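Local coordinates for protein putative alpha-L-fucosidase (Bacteroides thetaiotaomicron VPI-5482, PDB 3GZA) that probably hydrolyses alpha-L-fucosidic linkages to release L-fucose, using a TIM-barrel domain of the glycoside hydrolase 29 type, at residues A268-P273 and A311-G316; R275-R280 and I293-T298. All coordinates share one frame; numbering follows the deposited sequence.

Contact 1: residues A268-P273 and A311-G316; sequences AMADTP and ATLILG
A268, A270 and T272 exchange backbone hydrogen bonds with T312, I314 and G316 as parallel neighbours, five bonds in all. The shortest are I314 N to A270 O and G316 N to T272 O, both 2.8 Å; T312 N to A268 O is the longest at 3.3 Å. Side chains then sort onto two faces. On one, M269, present as selenomethionine, has CG anti to its amide nitrogen (chi1 -178°) and crosses I314 obliquely, CG meeting the CD1 end of the extended isoleucine at 3.9 Å. D271 leans its CB on I314 O at 3.4 Å, while its carboxylate turns away and OD1 is hydrogen-bonded to W219 NE1. T312 and I314 also touch F75 on this face, and T312 OG1 bonds to W17 O. On the other face A270 CB lies 4.1 Å from L313 CD1, and T272 and L315 run side by side, CG2 to CD2, with L313 and L315 packing on helix 327-344. T272 has OG1 swung away from its own N (chi1 180°), where it donates to P273 O at 2.9 Å; this leaves CG2 in the crowded position, beside L315. A valine here would lack OG1, so P273 O is likely to be left without its side-chain donor and the end of the strand freer to move. The five main-chain bonds pair buried N-H and C=O groups, and D271 and T312 find polar partners within the chain, consistent with neighbouring parallel strands in the buried wall of a beta/alpha barrel.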
ATOM      1  N   ALA A 268     -27.360  19.636  15.646  1.00 23.93           N
ATOM      2  CA  ALA A 268     -26.425  19.104  16.622  1.00 24.11           C
ATOM      3  C   ALA A 268     -26.277  17.592  16.719  1.00 25.26           C
ATOM      4  O   ALA A 268     -27.229  16.825  16.746  1.00 24.43           O
ATOM      5  CB  ALA A 268     -26.761  19.667  18.019  1.00 25.40           C
HETATM    6  N   MSE A 269     -25.038  17.185  16.791  1.00 24.86           N
HETATM    7  CA  MSE A 269     -24.649  15.806  17.017  1.00 24.50           C
HETATM    8  C   MSE A 269     -23.926  15.736  18.364  1.00 24.42           C
HETATM    9  O   MSE A 269     -23.120  16.586  18.691  1.00 25.02           O
HETATM   10  CB  MSE A 269     -23.688  15.342  15.939  1.00 25.47           C
HETATM   11  CG  MSE A 269     -23.289  13.976  16.056  1.00 26.90           C
HETATM   12 SE   MSE A 269     -21.535  13.694  16.899  0.75 26.68          SE
HETATM   13  CE  MSE A 269     -20.478  14.014  15.334  1.00 25.73           C
ATOM     14  N   ALA A 270     -24.284  14.746  19.184  1.00 24.81           N
ATOM     15  CA  ALA A 270     -23.577  14.438  20.437  1.00 23.86           C
ATOM     16  C   ALA A 270     -22.938  13.086  20.242  1.00 24.34           C
ATOM     17  O   ALA A 270     -23.459  12.241  19.497  1.00 25.16           O
ATOM     18  CB  ALA A 270     -24.549  14.394  21.628  1.00 22.68           C
ATOM     19  N   ASP A 271     -21.766  12.858  20.847  1.00 23.66           N
ATOM     20  CA  ASP A 271     -21.146  11.556  20.727  1.00 24.56           C
ATOM     21  C   ASP A 271     -20.313  11.222  21.955  1.00 25.00           C
ATOM     22  O   ASP A 271     -19.883  12.132  22.672  1.00 24.66           O
ATOM     23  CB  ASP A 271     -20.346  11.358  19.416  1.00 24.29           C
ATOM     24  CG  ASP A 271     -19.103  12.225  19.264  1.00 27.10           C
ATOM     25  OD1 ASP A 271     -18.816  13.157  20.028  1.00 26.62           O
ATOM     26  OD2 ASP A 271     -18.373  11.956  18.255  1.00 26.76           O
ATOM     27  N   THR A 272     -20.130   9.923  22.157  1.00 24.61           N
ATOM     28  CA  THR A 272     -19.306   9.451  23.257  1.00 24.67           C
ATOM     29  C   THR A 272     -18.972   7.993  23.041  1.00 24.87           C
ATOM     30  O   THR A 272     -19.757   7.246  22.526  1.00 25.07           O
ATOM     31  CB  THR A 272     -20.023   9.572  24.622  1.00 26.22           C
ATOM     32  OG1 THR A 272     -19.177   9.083  25.690  1.00 25.91           O
ATOM     33  CG2 THR A 272     -21.373   8.806  24.668  1.00 26.41           C
ATOM     34  N   PRO A 273     -17.767   7.617  23.434  1.00 25.17           N
ATOM     35  CA  PRO A 273     -17.512   6.180  23.483  1.00 24.53           C
ATOM     36  C   PRO A 273     -18.397   5.577  24.581  1.00 25.57           C
ATOM     37  O   PRO A 273     -18.712   6.258  25.559  1.00 24.55           O
ATOM     38  CB  PRO A 273     -16.065   6.080  23.955  1.00 26.49           C
ATOM     39  CG  PRO A 273     -15.629   7.355  24.310  1.00 28.51           C
ATOM     40  CD  PRO A 273     -16.600   8.411  23.874  1.00 25.56           C
ATOM     41  N   ALA A 311     -30.418  17.021  20.114  1.00 23.97           N
ATOM     42  CA  ALA A 311     -29.254  16.506  19.446  1.00 24.73           C
ATOM     43  C   ALA A 311     -29.403  14.976  19.263  1.00 26.23           C
ATOM     44  O   ALA A 311     -29.873  14.292  20.140  1.00 31.22           O
ATOM     45  CB  ALA A 311     -27.959  16.829  20.274  1.00 25.09           C
ATOM     46  N   THR A 312     -29.003  14.456  18.115  1.00 24.47           N
ATOM     47  CA  THR A 312     -28.919  13.041  17.887  1.00 25.01           C
ATOM     48  C   THR A 312     -27.605  12.549  18.481  1.00 24.58           C
ATOM     49  O   THR A 312     -26.535  13.129  18.263  1.00 24.59           O
ATOM     50  CB  THR A 312     -29.108  12.698  16.422  1.00 24.71           C
ATOM     51  OG1 THR A 312     -30.514  12.883  16.124  1.00 25.24           O
ATOM     52  CG2 THR A 312     -28.665  11.236  16.108  1.00 26.03           C
ATOM     53  N   LEU A 313     -27.682  11.452  19.222  1.00 24.49           N
ATOM     54  CA  LEU A 313     -26.577  10.899  19.988  1.00 24.02           C
ATOM     55  C   LEU A 313     -25.960   9.716  19.264  1.00 24.21           C
ATOM     56  O   LEU A 313     -26.679   8.777  18.854  1.00 25.80           O
ATOM     57  CB  LEU A 313     -27.111  10.442  21.335  1.00 24.98           C
ATOM     58  CG  LEU A 313     -26.194   9.649  22.273  1.00 23.67           C
ATOM     59  CD1 LEU A 313     -24.977  10.517  22.723  1.00 25.94           C
ATOM     60  CD2 LEU A 313     -26.940   9.074  23.519  1.00 24.85           C
ATOM     61  N   ILE A 314     -24.629   9.721  19.158  1.00 23.89           N
ATOM     62  CA  ILE A 314     -23.893   8.641  18.565  1.00 24.89           C
ATOM     63  C   ILE A 314     -23.027   7.936  19.618  1.00 24.20           C
ATOM     64  O   ILE A 314     -22.192   8.572  20.232  1.00 24.36           O
ATOM     65  CB  ILE A 314     -23.010   9.081  17.369  1.00 25.40           C
ATOM     66  CG1 ILE A 314     -23.908   9.774  16.318  1.00 27.67           C
ATOM     67  CG2 ILE A 314     -22.256   7.851  16.787  1.00 26.97           C
ATOM     68  CD1 ILE A 314     -23.127  10.264  15.030  1.00 25.20           C
ATOM     69  N   LEU A 315     -23.253   6.648  19.808  1.00 24.76           N
ATOM     70  CA  LEU A 315     -22.454   5.875  20.712  1.00 24.50           C
ATOM     71  C   LEU A 315     -21.297   5.172  20.013  1.00 26.05           C
ATOM     72  O   LEU A 315     -21.514   4.503  18.991  1.00 25.87           O
ATOM     73  CB  LEU A 315     -23.335   4.808  21.394  1.00 24.82           C
ATOM     74  CG  LEU A 315     -24.524   5.256  22.255  1.00 25.73           C
ATOM     75  CD1 LEU A 315     -25.367   4.039  22.660  1.00 27.31           C
ATOM     76  CD2 LEU A 315     -24.049   6.042  23.485  1.00 27.68           C
ATOM     77  N   GLY A 316     -20.102   5.259  20.586  1.00 25.28           N
ATOM     78  CA  GLY A 316     -18.931   4.556  20.043  1.00 24.37           C
ATOM     79  C   GLY A 316     -18.783   3.177  20.620  1.00 22.98           C
ATOM     80  O   GLY A 316     -18.502   2.975  21.847  1.00 25.24           O
TER

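Contact 2: residues R275-R280 and I293-T298; sequences RGANGR and IYPLNT
The carbonyl O of A277, whose CB packs against I293 and Y294, accepts the backbone N of R280 at 3.1 Å and closes a type I' beta turn. That turn ends the run of chain that meets I293-P295. The heart of the meeting is the Y294 ring, one face of which is covered, at a tilt, by the G276-A277 peptide, with G276 C and A277 N above its rim. G276 CA sits over the same face, 3.9 Å from the ring centroid and 27° off the normal, a CH-pi contact; the carbonyl carbon of G276 lies 3.4 Å from CZ of Y294. Y294 reaches this place with CG anti to its own carbonyl carbon (chi1 -85°). A CB on G276 would come within 2.4 Å of Y294 CE2, so the close approach depends on the missing side chain. Beside the ring, A277 CB rests 3.6 Å from I293 O and also touches Y294 CD1 and P295 CD, each at 4.2 Å; P295 is the N-cap residue of helix 296-304. At the other end of the contact R275 and I293 cross, the arginine's CG lying 3.8 Å from the CG2 branch of the isoleucine. With CG1 of I293 set between the backbone N and the carbonyl carbon (chi1 54°), CG2 falls anti to that carbon and meets the aliphatic part of R275. Beyond that the arginine runs extended, and its NH2 forms a salt bridge with D329 OD1 of helix 327-344; R332 of the same helix donates through NH1 to Y294 O. Ring-over-peptide packing at Y294 and apolar contacts thus fit the two segments together, while the bonds to D329 and R332 hold both against helix 327-344.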
ATOM      1  N   ARG A 275     -17.212   3.068  26.256  1.00 24.16           N
ATOM      2  CA  ARG A 275     -16.152   2.771  27.181  1.00 24.14           C
ATOM      3  C   ARG A 275     -15.478   4.062  27.645  1.00 24.92           C
ATOM      4  O   ARG A 275     -14.312   4.386  27.298  1.00 25.45           O
ATOM      5  CB  ARG A 275     -15.169   1.825  26.552  1.00 23.31           C
ATOM      6  CG  ARG A 275     -15.762   0.427  26.395  1.00 22.91           C
ATOM      7  CD  ARG A 275     -14.851  -0.550  25.662  1.00 25.17           C
ATOM      8  NE  ARG A 275     -15.366  -1.915  25.840  1.00 24.51           N
ATOM      9  CZ  ARG A 275     -14.627  -3.019  25.954  1.00 24.89           C
ATOM     10  NH1 ARG A 275     -13.308  -2.988  25.813  1.00 25.20           N
ATOM     11  NH2 ARG A 275     -15.219  -4.183  26.208  1.00 25.74           N
ATOM     12  N   GLY A 276     -16.234   4.798  28.459  1.00 24.24           N
ATOM     13  CA  GLY A 276     -15.800   6.107  28.944  1.00 25.06           C
ATOM     14  C   GLY A 276     -15.762   6.273  30.447  1.00 24.53           C
ATOM     15  O   GLY A 276     -15.608   7.384  30.929  1.00 24.15           O
ATOM     16  N   ALA A 277     -15.890   5.197  31.221  1.00 22.65           N
ATOM     17  CA  ALA A 277     -15.861   5.251  32.650  1.00 23.00           C
ATOM     18  C   ALA A 277     -14.456   5.039  33.221  1.00 22.26           C
ATOM     19  O   ALA A 277     -13.547   4.643  32.514  1.00 22.47           O
ATOM     20  CB  ALA A 277     -16.832   4.151  33.251  1.00 22.58           C
ATOM     21  N   ASN A 278     -14.328   5.382  34.489  1.00 22.46           N
ATOM     22  CA  ASN A 278     -13.159   5.132  35.306  1.00 22.39           C
ATOM     23  C   ASN A 278     -11.905   5.777  34.753  1.00 23.21           C
ATOM     24  O   ASN A 278     -10.807   5.275  34.942  1.00 23.78           O
ATOM     25  CB  ASN A 278     -12.971   3.613  35.437  1.00 22.86           C
ATOM     26  CG  ASN A 278     -14.215   2.927  36.029  1.00 24.79           C
ATOM     27  OD1 ASN A 278     -14.826   3.440  36.952  1.00 23.96           O
ATOM     28  ND2 ASN A 278     -14.582   1.759  35.489  1.00 23.24           N
ATOM     29  N   GLY A 279     -12.098   6.912  34.089  1.00 22.44           N
ATOM     30  CA  GLY A 279     -10.948   7.678  33.581  1.00 23.23           C
ATOM     31  C   GLY A 279     -10.516   7.321  32.195  1.00 23.47           C
ATOM     32  O   GLY A 279      -9.512   7.857  31.684  1.00 24.68           O
ATOM     33  N   ARG A 280     -11.225   6.383  31.565  1.00 22.78           N
ATOM     34  CA  ARG A 280     -10.972   5.992  30.192  1.00 22.40           C
ATOM     35  C   ARG A 280     -11.918   6.717  29.228  1.00 23.75           C
ATOM     36  O   ARG A 280     -12.876   7.369  29.640  1.00 25.03           O
ATOM     37  CB  ARG A 280     -11.121   4.485  30.030  1.00 23.45           C
ATOM     38  CG  ARG A 280     -10.216   3.717  30.952  1.00 23.90           C
ATOM     39  CD  ARG A 280      -8.787   3.632  30.435  1.00 26.28           C
ATOM     40  NE  ARG A 280      -8.643   2.724  29.300  1.00 26.30           N
ATOM     41  CZ  ARG A 280      -7.669   2.757  28.397  1.00 26.51           C
ATOM     42  NH1 ARG A 280      -6.757   3.722  28.391  1.00 29.16           N
ATOM     43  NH2 ARG A 280      -7.673   1.891  27.423  1.00 26.26           N
ATOM     44  N   ILE A 293     -17.015   0.341  30.697  1.00 25.40           N
ATOM     45  CA  ILE A 293     -18.261   0.758  30.056  1.00 23.89           C
ATOM     46  C   ILE A 293     -19.045   1.678  31.003  1.00 22.97           C
ATOM     47  O   ILE A 293     -19.003   1.509  32.209  1.00 23.52           O
ATOM     48  CB  ILE A 293     -19.175  -0.442  29.660  1.00 25.19           C
ATOM     49  CG1 ILE A 293     -19.456  -1.346  30.830  1.00 26.69           C
ATOM     50  CG2 ILE A 293     -18.516  -1.215  28.499  1.00 25.36           C
ATOM     51  CD1 ILE A 293     -20.425  -2.534  30.522  1.00 27.57           C
ATOM     52  N   TYR A 294     -19.682   2.721  30.464  1.00 22.93           N
ATOM     53  CA  TYR A 294     -20.456   3.604  31.314  1.00 23.65           C
ATOM     54  C   TYR A 294     -21.600   2.899  32.013  1.00 23.42           C
ATOM     55  O   TYR A 294     -22.282   2.086  31.395  1.00 24.97           O
ATOM     56  CB  TYR A 294     -21.061   4.766  30.500  1.00 22.92           C
ATOM     57  CG  TYR A 294     -20.149   5.984  30.290  1.00 23.08           C
ATOM     58  CD1 TYR A 294     -19.654   6.657  31.366  1.00 23.29           C
ATOM     59  CD2 TYR A 294     -19.822   6.411  29.038  1.00 24.54           C
ATOM     60  CE1 TYR A 294     -18.832   7.753  31.215  1.00 24.18           C
ATOM     61  CE2 TYR A 294     -19.029   7.512  28.852  1.00 25.24           C
ATOM     62  CZ  TYR A 294     -18.537   8.187  29.939  1.00 23.58           C
ATOM     63  OH  TYR A 294     -17.739   9.348  29.798  1.00 23.76           O
ATOM     64  N   PRO A 295     -21.803   3.178  33.304  1.00 22.58           N
ATOM     65  CA  PRO A 295     -23.007   2.708  33.970  1.00 23.02           C
ATOM     66  C   PRO A 295     -24.285   3.182  33.296  1.00 23.54           C
ATOM     67  O   PRO A 295     -24.320   4.253  32.643  1.00 23.95           O
ATOM     68  CB  PRO A 295     -22.894   3.337  35.368  1.00 24.76           C
ATOM     69  CG  PRO A 295     -21.494   3.515  35.551  1.00 25.41           C
ATOM     70  CD  PRO A 295     -20.880   3.809  34.279  1.00 23.32           C
ATOM     71  N   LEU A 296     -25.348   2.407  33.474  1.00 24.06           N
ATOM     72  CA  LEU A 296     -26.646   2.771  32.920  1.00 25.14           C
ATOM     73  C   LEU A 296     -27.109   4.150  33.379  1.00 24.87           C
ATOM     74  O   LEU A 296     -27.639   4.909  32.566  1.00 25.70           O
ATOM     75  CB  LEU A 296     -27.687   1.702  33.330  1.00 24.68           C
ATOM     76  CG  LEU A 296     -29.138   1.983  32.884  1.00 27.33           C
ATOM     77  CD1 LEU A 296     -29.239   2.010  31.401  1.00 27.51           C
ATOM     78  CD2 LEU A 296     -30.129   0.996  33.505  1.00 26.59           C
ATOM     79  N   ASN A 297     -26.901   4.507  34.642  1.00 25.17           N
ATOM     80  CA  ASN A 297     -27.354   5.792  35.155  1.00 26.01           C
ATOM     81  C   ASN A 297     -26.651   6.948  34.428  1.00 25.90           C
ATOM     82  O   ASN A 297     -27.282   7.948  34.063  1.00 27.29           O
ATOM     83  CB  ASN A 297     -27.224   5.924  36.677  1.00 24.88           C
ATOM     84  N   THR A 298     -25.361   6.791  34.166  1.00 26.00           N
ATOM     85  CA  THR A 298     -24.636   7.803  33.385  1.00 25.13           C
ATOM     86  C   THR A 298     -25.122   7.905  31.944  1.00 24.38           C
ATOM     87  O   THR A 298     -25.308   9.023  31.425  1.00 24.54           O
ATOM     88  CB  THR A 298     -23.131   7.523  33.448  1.00 26.19           C
ATOM     89  OG1 THR A 298     -22.759   7.442  34.825  1.00 25.23           O
ATOM     90  CG2 THR A 298     -22.362   8.673  32.801  1.00 25.78           C
TER

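In the fold
Along the chain the segments run 268-273, 275-280, 293-298, 311-316, so contact 2 lies within the connection between the two strands of contact 1. Strand 264-273, helix 296-304 and strand 312-317 make one beta-alpha-beta unit of the TIM barrel: contact 1 is in its buried sheet, near the centre of the chain, and contact 2 lies where the chain leaves strand 264-273 and enters helix 296-304. Their centres are about 15 Å apart, yet they touch, Y294 CE2 packing 3.5 Å from T272 OG1. Contact 2 thus sits at the C-terminal end of the barrel strands, the end that carries the active site in TIM-barrel enzymes.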